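Local coordinates for protein D-galactonate dehydratase family member SEN1436 (Salmonella enterica subsp. enterica serovar Enteritidis, PDB 3TW9) that dehydrates D-gluconate to 2-dehydro-3-deoxy-D-gluconate with low activity, using one magnesium ion per subunit, as a homotetrameric member of the enolase superfamily, at residues I44-V48 with G353-V358; C63-R69 with P110-N114; D125-K129 with P406-I410. All coordinates share one frame; numbering follows the deposited sequence.

Contact 1: residues I44-V48 with G353-V358; sequences IDLAV and GDISPV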
loop_
_atom_site.group_PDB
_atom_site.type_symbol
_atom_site.label_atom_id
_atom_site.label_comp_id
_atom_site.label_asym_id
_atom_site.label_seq_id
_atom_site.Cartn_x
_atom_site.Cartn_y
_atom_site.Cartn_z
ATOM N N ILE C 44 30.376 -10.983 -8.788
ATOM C CA ILE C 44 29.128 -10.709 -9.533
ATOM C C ILE C 44 28.985 -9.178 -9.592
ATOM O O ILE C 44 29.050 -8.510 -8.550
ATOM C CB ILE C 44 27.884 -11.314 -8.804
ATOM C CG1 ILE C 44 27.952 -12.845 -8.714
ATOM C CG2 ILE C 44 26.592 -10.897 -9.532
ATOM C CD1 ILE C 44 27.008 -13.465 -7.687
ATOM N N ASP C 45 28.818 -8.609 -10.790
ATOM C CA ASP C 45 28.747 -7.143 -10.927
ATOM C C ASP C 45 27.566 -6.541 -10.156
ATOM O O ASP C 45 26.428 -6.984 -10.313
ATOM C CB ASP C 45 28.623 -6.747 -12.410
ATOM C CG ASP C 45 29.895 -7.019 -13.210
ATOM O OD1 ASP C 45 30.933 -7.434 -12.636
ATOM O OD2 ASP C 45 29.849 -6.801 -14.428
ATOM N N LEU C 46 27.858 -5.544 -9.328
ATOM C CA LEU C 46 26.859 -4.822 -8.542
ATOM C C LEU C 46 26.881 -3.329 -8.871
ATOM O O LEU C 46 27.937 -2.777 -9.221
ATOM C CB LEU C 46 27.108 -4.992 -7.037
ATOM C CG LEU C 46 27.363 -6.382 -6.458
ATOM C CD1 LEU C 46 27.743 -6.289 -4.968
ATOM C CD2 LEU C 46 26.156 -7.348 -6.688
ATOM N N ALA C 47 25.714 -2.689 -8.770
ATOM C CA ALA C 47 25.629 -1.226 -8.820
ATOM C C ALA C 47 24.968 -0.726 -7.566
ATOM O O ALA C 47 23.882 -1.158 -7.187
ATOM C CB ALA C 47 24.848 -0.736 -10.038
ATOM N N VAL C 48 25.655 0.190 -6.907
ATOM C CA VAL C 48 25.154 0.827 -5.721
ATOM C C VAL C 48 25.190 2.327 -5.966
ATOM O O VAL C 48 26.222 2.879 -6.355
ATOM C CB VAL C 48 26.020 0.472 -4.472
ATOM C CG1 VAL C 48 25.628 1.343 -3.280
ATOM C CG2 VAL C 48 25.878 -0.995 -4.145
ATOM N N GLY C 353 22.457 -14.221 -5.851
ATOM C CA GLY C 353 23.766 -13.570 -5.627
ATOM C C GLY C 353 23.850 -12.193 -6.268
ATOM O O GLY C 353 24.589 -11.296 -5.794
ATOM N N ASP C 354 23.078 -12.011 -7.346
ATOM C CA ASP C 354 23.118 -10.750 -8.101
ATOM C C ASP C 354 22.173 -9.684 -7.544
ATOM O O ASP C 354 21.205 -9.264 -8.195
ATOM C CB ASP C 354 22.947 -10.976 -9.623
ATOM C CG ASP C 354 21.756 -11.835 -9.974
ATOM O OD1 ASP C 354 21.596 -12.912 -9.395
ATOM O OD2 ASP C 354 21.005 -11.455 -10.910
ATOM N N ILE C 355 22.493 -9.262 -6.319
ATOM C CA ILE C 355 21.829 -8.234 -5.552
ATOM C C ILE C 355 22.921 -7.741 -4.592
ATOM O O ILE C 355 23.666 -8.561 -4.044
ATOM C CB ILE C 355 20.591 -8.803 -4.771
ATOM C CG1 ILE C 355 19.931 -7.739 -3.888
ATOM C CG2 ILE C 355 20.967 -10.055 -3.935
ATOM C CD1 ILE C 355 18.532 -8.169 -3.317
ATOM N N SER C 356 23.053 -6.426 -4.426
ATOM C CA SER C 356 24.054 -5.921 -3.491
ATOM C C SER C 356 23.603 -6.184 -2.057
ATOM O O SER C 356 22.408 -6.392 -1.794
ATOM C CB SER C 356 24.331 -4.432 -3.732
ATOM O OG SER C 356 23.329 -3.603 -3.164
ATOM N N PRO C 357 24.551 -6.172 -1.103
ATOM C CA PRO C 357 24.091 -6.224 0.284
ATOM C C PRO C 357 23.091 -5.115 0.668
ATOM O O PRO C 357 22.274 -5.305 1.586
ATOM C CB PRO C 357 25.402 -6.112 1.074
ATOM C CG PRO C 357 26.375 -6.885 0.169
ATOM C CD PRO C 357 26.023 -6.327 -1.201
ATOM N N VAL C 358 23.139 -3.979 -0.034
ATOM C CA VAL C 358 22.164 -2.914 0.172
ATOM C C VAL C 358 20.756 -3.415 -0.246
ATOM O O VAL C 358 19.804 -3.260 0.493
ATOM C CB VAL C 358 22.525 -1.638 -0.632
ATOM C CG1 VAL C 358 21.474 -0.530 -0.434
ATOM C CG2 VAL C 358 23.931 -1.105 -0.236
#
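Ile-44, Leu-46 and Val-48 pack against Gly-353 to Val-358 in a buried, largely apolar contact between the two domains, where the start of strand 46-53 in the N-terminal domain lies over the loop that leads from barrel strand 346-347 into helix 357-369. The contact illustrates how alternation along an extended chain that runs into a strand serves an interface: every second residue turns its side chain to the loop, while Asp-45 and Ala-47 point away, and no hydrogen bond crosses. Ile-44 divides its work between two branches. Its CG2 meets Asp-354 CB at 3.6 Å, and Ile-44 CD1 rests on the backbone of Gly-353, 3.7 Å from Gly-353 C. Leu-46 straddles the chain farther on; Leu-46 CD2 lies 3.8 Å from Ile-355 O, whereas CD1 leans on Ser-356 and reaches Pro-357 CD at 4.1 Å. At the far end Val-48 CG2 approaches Ser-356 OG at 3.8 Å. Ser-356 is the N-cap residue of helix 357-369; its OG accepts a weak hydrogen bond from Val-358 N and a hydrogen bond from Gly-359 N, so Val-48 covers a group already engaged with the helix start. Asp-354, centre of an inverse gamma turn, is assigned to the substrate pocket, and its OD2 is hydrogen-bonded to a glycerol, probably from the crystallisation liquor. Such a seam is characteristic of the enolase superfamily, whose active site lies between the capping domain and the barrel.

Contact 2: residues C63-R69 with P110-N114; sequences CATFTQR and PIMNN
Ala-64 and Phe-66 meet the first turn of helix 110-131 in a contact that is close-packed at one end and slack at the other. At the tight end, Ala-64 CB sits 3.3 Å from the backbone atom Asn-114 O, and Ala-64 CA makes a CA-H...O contact with the same oxygen at 3.6 Å. Asn-114, buried, fills the bend between Ala-64 and Phe-66 and gives up the largest area of any residue in this contact. Phe-66 then bridges to the outer end: a chi1 of 171° swings its ring away from the backbone N and alongside Pro-110, Phe-66 CE2 to Pro-110 CB being 3.6 Å, while Ile-111 CG1 comes up to the ring edge, 3.8 Å from CE2. One ring face carries Arg-69 CB. Beyond it the packing thins; Arg-69 CB and Ile-111 CG1 are 4.1 Å apart, and the exposed guanidinium turns back along its own loop, Arg-69 NH1 bonding Gln-68 O at 2.9 Å. The loop, whose Gln-68 is assigned to the substrate site, follows strand 59-63, where Ala-64 still pairs with Ala-47 of strand 46-53, and precedes helix 70-85, whose Val-73 packs on both Ala-64 and Ile-111.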
loop_
_atom_site.group_PDB
_atom_site.type_symbol
_atom_site.label_atom_id
_atom_site.label_comp_id
_atom_site.label_asym_id
_atom_site.label_seq_id
_atom_site.Cartn_x
_atom_site.Cartn_y
_atom_site.Cartn_z
ATOM N N CYS C 63 20.363 0.053 -3.995
ATOM C CA CYS C 63 20.783 -0.960 -4.929
ATOM C C CYS C 63 20.213 -0.683 -6.311
ATOM O O CYS C 63 18.998 -0.435 -6.452
ATOM C CB CYS C 63 20.377 -2.368 -4.473
ATOM S SG CYS C 63 21.184 -3.710 -5.367
ATOM N N ALA C 64 21.092 -0.794 -7.318
ATOM C CA ALA C 64 20.718 -0.713 -8.732
ATOM C C ALA C 64 21.191 -1.917 -9.521
ATOM O O ALA C 64 21.493 -1.804 -10.714
ATOM C CB ALA C 64 21.275 0.615 -9.357
ATOM N N THR C 65 21.267 -3.081 -8.868
ATOM C CA THR C 65 21.892 -4.238 -9.469
ATOM C C THR C 65 20.966 -5.023 -10.409
ATOM O O THR C 65 20.151 -5.851 -9.949
ATOM C CB THR C 65 22.507 -5.140 -8.365
ATOM O OG1 THR C 65 23.360 -4.327 -7.518
ATOM C CG2 THR C 65 23.294 -6.316 -8.953
ATOM N N PHE C 66 21.074 -4.690 -11.698
ATOM C CA PHE C 66 20.721 -5.571 -12.805
ATOM C C PHE C 66 22.091 -5.969 -13.344
ATOM O O PHE C 66 22.677 -5.274 -14.175
ATOM C CB PHE C 66 19.870 -4.784 -13.828
ATOM C CG PHE C 66 19.594 -5.493 -15.139
ATOM C CD1 PHE C 66 19.776 -6.865 -15.308
ATOM C CD2 PHE C 66 19.091 -4.758 -16.212
ATOM C CE1 PHE C 66 19.497 -7.491 -16.514
ATOM C CE2 PHE C 66 18.795 -5.382 -17.435
ATOM C CZ PHE C 66 19.010 -6.752 -17.587
ATOM N N THR C 67 22.588 -7.108 -12.865
ATOM C CA THR C 67 23.994 -7.493 -13.093
ATOM C C THR C 67 24.391 -7.626 -14.574
ATOM O O THR C 67 25.472 -7.162 -14.979
ATOM C CB THR C 67 24.388 -8.771 -12.288
ATOM O OG1 THR C 67 25.813 -8.908 -12.262
ATOM C CG2 THR C 67 23.823 -10.044 -12.914
ATOM N N GLN C 68 23.496 -8.200 -15.384
ATOM C CA GLN C 68 23.792 -8.450 -16.803
ATOM C C GLN C 68 23.880 -7.171 -17.643
ATOM O O GLN C 68 24.366 -7.219 -18.776
ATOM C CB GLN C 68 22.793 -9.422 -17.408
ATOM C CG GLN C 68 22.786 -10.815 -16.764
ATOM C CD GLN C 68 21.816 -10.941 -15.589
ATOM O OE1 GLN C 68 21.305 -9.961 -15.082
ATOM N NE2 GLN C 68 21.586 -12.175 -15.150
ATOM N N ARG C 69 23.414 -6.048 -17.102
ATOM C CA ARG C 69 23.440 -4.780 -17.850
ATOM C C ARG C 69 24.001 -3.653 -17.005
ATOM O O ARG C 69 23.673 -2.485 -17.202
ATOM C CB ARG C 69 22.063 -4.438 -18.459
ATOM C CG ARG C 69 21.589 -5.392 -19.564
ATOM C CD ARG C 69 22.393 -5.297 -20.860
ATOM N NE ARG C 69 21.888 -6.182 -21.913
ATOM C CZ ARG C 69 22.160 -7.487 -22.039
ATOM N NH1 ARG C 69 22.979 -8.098 -21.192
ATOM N NH2 ARG C 69 21.630 -8.188 -23.042
ATOM N N PRO C 110 13.870 -3.116 -17.102
ATOM C CA PRO C 110 14.839 -3.511 -16.039
ATOM C C PRO C 110 15.966 -2.495 -15.844
ATOM O O PRO C 110 16.396 -2.243 -14.706
ATOM C CB PRO C 110 15.339 -4.883 -16.498
ATOM C CG PRO C 110 15.115 -4.922 -18.017
ATOM C CD PRO C 110 13.870 -4.038 -18.263
ATOM N N ILE C 111 16.409 -1.856 -16.930
ATOM C CA ILE C 111 17.441 -0.837 -16.775
ATOM C C ILE C 111 16.868 0.450 -16.148
ATOM O O ILE C 111 17.398 0.965 -15.142
ATOM C CB ILE C 111 18.237 -0.563 -18.082
ATOM C CG1 ILE C 111 18.951 -1.811 -18.600
ATOM C CG2 ILE C 111 19.300 0.554 -17.816
ATOM C CD1 ILE C 111 19.514 -1.604 -20.034
ATOM N N MET C 112 15.747 0.927 -16.690
ATOM C CA MET C 112 15.030 2.084 -16.140
ATOM C C MET C 112 14.669 1.919 -14.662
ATOM O O MET C 112 14.886 2.807 -13.874
ATOM C CB MET C 112 13.730 2.359 -16.936
ATOM C CG MET C 112 13.927 2.549 -18.448
ATOM S SD MET C 112 14.836 4.083 -18.806
ATOM C CE MET C 112 13.673 5.349 -18.377
ATOM N N ASN C 113 14.094 0.774 -14.309
ATOM C CA ASN C 113 13.630 0.563 -12.937
ATOM C C ASN C 113 14.814 0.512 -11.952
ATOM O O ASN C 113 14.694 0.976 -10.805
ATOM C CB ASN C 113 12.831 -0.720 -12.830
ATOM C CG ASN C 113 11.493 -0.696 -13.637
ATOM O OD1 ASN C 113 11.120 0.302 -14.254
ATOM N ND2 ASN C 113 10.798 -1.821 -13.642
ATOM N N ASN C 114 15.933 -0.079 -12.396
ATOM C CA ASN C 114 17.125 -0.198 -11.522
ATOM C C ASN C 114 17.770 1.157 -11.232
ATOM O O ASN C 114 18.173 1.434 -10.101
ATOM C CB ASN C 114 18.128 -1.220 -12.074
ATOM C CG ASN C 114 17.843 -2.631 -11.586
ATOM O OD1 ASN C 114 17.222 -3.448 -12.280
ATOM N ND2 ASN C 114 18.275 -2.922 -10.381
#

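Contact 3: residues D125-K129 with P406-I410; sequences DIKGK and PGLGI
Asp-125 reaches from helix 110-131 to the backbone of the turn 406-409, and with Gly-407 and Pro-406 it provides most of the buried surface. This is a clear case of a carboxylate holding a turn. With CG anti to the backbone N (chi1 -163°), the side chain extends from the helix and presents Asp-125 OD1 to Leu-408 N at 2.9 Å. The N-H points almost straight at the oxygen (169°), arriving on the anti side and tilted 33° from the carboxylate plane. Water 1 also binds OD1 and takes a bond from Ile-410 N, so the same oxygen is linked to the chain on leaving the turn. Asp-125 OD2 accepts from Leu-61 N and meets water 2 at 2.7 Å, which in turn contacts Lys-129 NZ and Ile-410 O. The salt bridge from Lys-129 NZ to Asp-125 OD2 is long; Lys-129 NZ also donates to Tyr-59 O, and Lys-129 makes a cation-pi contact with Tyr-59. With so many donors around it, the buried carboxylate is probably stabilised as the anion.

Gly-407 allows the close approach. Gly-407 CA lies 3.8 Å from Gly-128 CA, with no side chain intervening on either side, and 3.4 Å from Asp-125 OD1. Gly-407 also makes backbone hydrogen bonds with Met-133 and Val-135. Pro-406, more exposed, lays CB against the helix backbone, 3.5 Å from Gly-128 O and 3.8 Å from Lys-129 CA. Away from the annotated sites, the contact joins the long helix of the capping domain to the chain following strand 399-401, through a type II' beta turn with glycine at its second position, where positive phi is characteristic.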
loop_
_atom_site.group_PDB
_atom_site.type_symbol
_atom_site.label_atom_id
_atom_site.label_comp_id
_atom_site.label_asym_id
_atom_site.label_seq_id
_atom_site.Cartn_x
_atom_site.Cartn_y
_atom_site.Cartn_z
ATOM N N ASP C 125 16.944 5.349 2.916
ATOM C CA ASP C 125 18.114 5.327 3.808
ATOM C C ASP C 125 18.287 6.703 4.482
ATOM O O ASP C 125 18.339 6.786 5.706
ATOM C CB ASP C 125 19.366 4.944 2.984
ATOM C CG ASP C 125 20.561 4.495 3.838
ATOM O OD1 ASP C 125 20.369 4.006 4.965
ATOM O OD2 ASP C 125 21.695 4.594 3.324
ATOM N N ILE C 126 18.330 7.767 3.671
ATOM C CA ILE C 126 18.408 9.131 4.157
ATOM C C ILE C 126 17.284 9.449 5.135
ATOM O O ILE C 126 17.545 9.959 6.221
ATOM C CB ILE C 126 18.507 10.166 3.001
ATOM C CG1 ILE C 126 19.908 10.143 2.389
ATOM C CG2 ILE C 126 18.186 11.591 3.468
ATOM C CD1 ILE C 126 19.903 10.593 0.918
ATOM N N LYS C 127 16.041 9.099 4.785
ATOM C CA LYS C 127 14.898 9.351 5.675
ATOM C C LYS C 127 15.033 8.625 7.034
ATOM O O LYS C 127 14.730 9.206 8.078
ATOM C CB LYS C 127 13.571 8.972 4.981
ATOM C CG LYS C 127 12.297 9.499 5.706
ATOM C CD LYS C 127 11.040 9.328 4.843
ATOM C CE LYS C 127 10.961 10.361 3.692
ATOM N NZ LYS C 127 10.408 11.684 4.086
ATOM N N GLY C 128 15.479 7.378 6.998
ATOM C CA GLY C 128 15.748 6.595 8.215
ATOM C C GLY C 128 16.848 7.176 9.082
ATOM O O GLY C 128 16.688 7.271 10.305
ATOM N N LYS C 129 17.960 7.573 8.454
ATOM C CA LYS C 129 19.034 8.285 9.155
ATOM C C LYS C 129 18.523 9.563 9.798
ATOM O O LYS C 129 18.772 9.793 10.967
ATOM C CB LYS C 129 20.243 8.539 8.231
ATOM C CG LYS C 129 20.928 7.234 7.803
ATOM C CD LYS C 129 22.053 7.472 6.851
ATOM C CE LYS C 129 22.759 6.186 6.499
ATOM N NZ LYS C 129 24.001 6.472 5.718
ATOM N N PRO C 406 19.910 3.181 12.115
ATOM C CA PRO C 406 19.004 3.974 11.281
ATOM C C PRO C 406 19.179 3.715 9.788
ATOM O O PRO C 406 20.247 3.262 9.350
ATOM C CB PRO C 406 19.381 5.426 11.617
ATOM C CG PRO C 406 19.964 5.357 12.976
ATOM C CD PRO C 406 20.721 4.051 12.998
ATOM N N GLY C 407 18.130 4.002 9.020
ATOM C CA GLY C 407 18.169 3.772 7.583
ATOM C C GLY C 407 18.104 2.292 7.238
ATOM O O GLY C 407 17.403 1.519 7.888
ATOM N N LEU C 408 18.854 1.894 6.221
ATOM C CA LEU C 408 18.976 0.479 5.871
ATOM C C LEU C 408 19.988 -0.295 6.727
ATOM O O LEU C 408 20.094 -1.523 6.601
ATOM C CB LEU C 408 19.281 0.301 4.369
ATOM C CG LEU C 408 18.170 0.795 3.411
ATOM C CD1 LEU C 408 18.654 0.873 1.951
ATOM C CD2 LEU C 408 16.903 -0.066 3.527
ATOM N N GLY C 409 20.721 0.425 7.588
ATOM C CA GLY C 409 21.746 -0.189 8.474
ATOM C C GLY C 409 22.954 -0.781 7.754
ATOM O O GLY C 409 23.606 -1.722 8.231
ATOM N N ILE C 410 23.257 -0.235 6.587
ATOM C CA ILE C 410 24.300 -0.786 5.735
ATOM C C ILE C 410 25.172 0.369 5.293
ATOM O O ILE C 410 24.698 1.500 5.186
ATOM C CB ILE C 410 23.668 -1.521 4.484
ATOM C CG1 ILE C 410 24.687 -2.386 3.729
ATOM C CG2 ILE C 410 22.949 -0.522 3.546
ATOM C CD1 ILE C 410 25.106 -3.576 4.473
HETATM O O HOH W 1 22.415 2.694 6.337
HETATM O O HOH W 2 24.198 4.186 4.100
#

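Overall arrangement
From the N terminus, the chain passes through 44-48 and soon enters 63-69, which finds its partner 110-114 after a short, mainly helical excursion; contact 2 is thus closed within the N-terminal domain. Helix 110-131 continues to 125-129, and the chain then builds the barrel. Late in the barrel, 353-358 closes contact 1, enclosing contact 2, and 406-410 closes contact 3 later still. Contacts 1 and 3 therefore cross: contact 1 ties the capping domain to the barrel, contact 3 ties helix 110-131 to the chain after strand 399-401. Contacts 2 and 3 are in series on one helix. Contacts 1 and 2 adjoin through Ala-47 and Ala-64, contacts 1 and 3 through Val-358, Leu-408 and Ile-410.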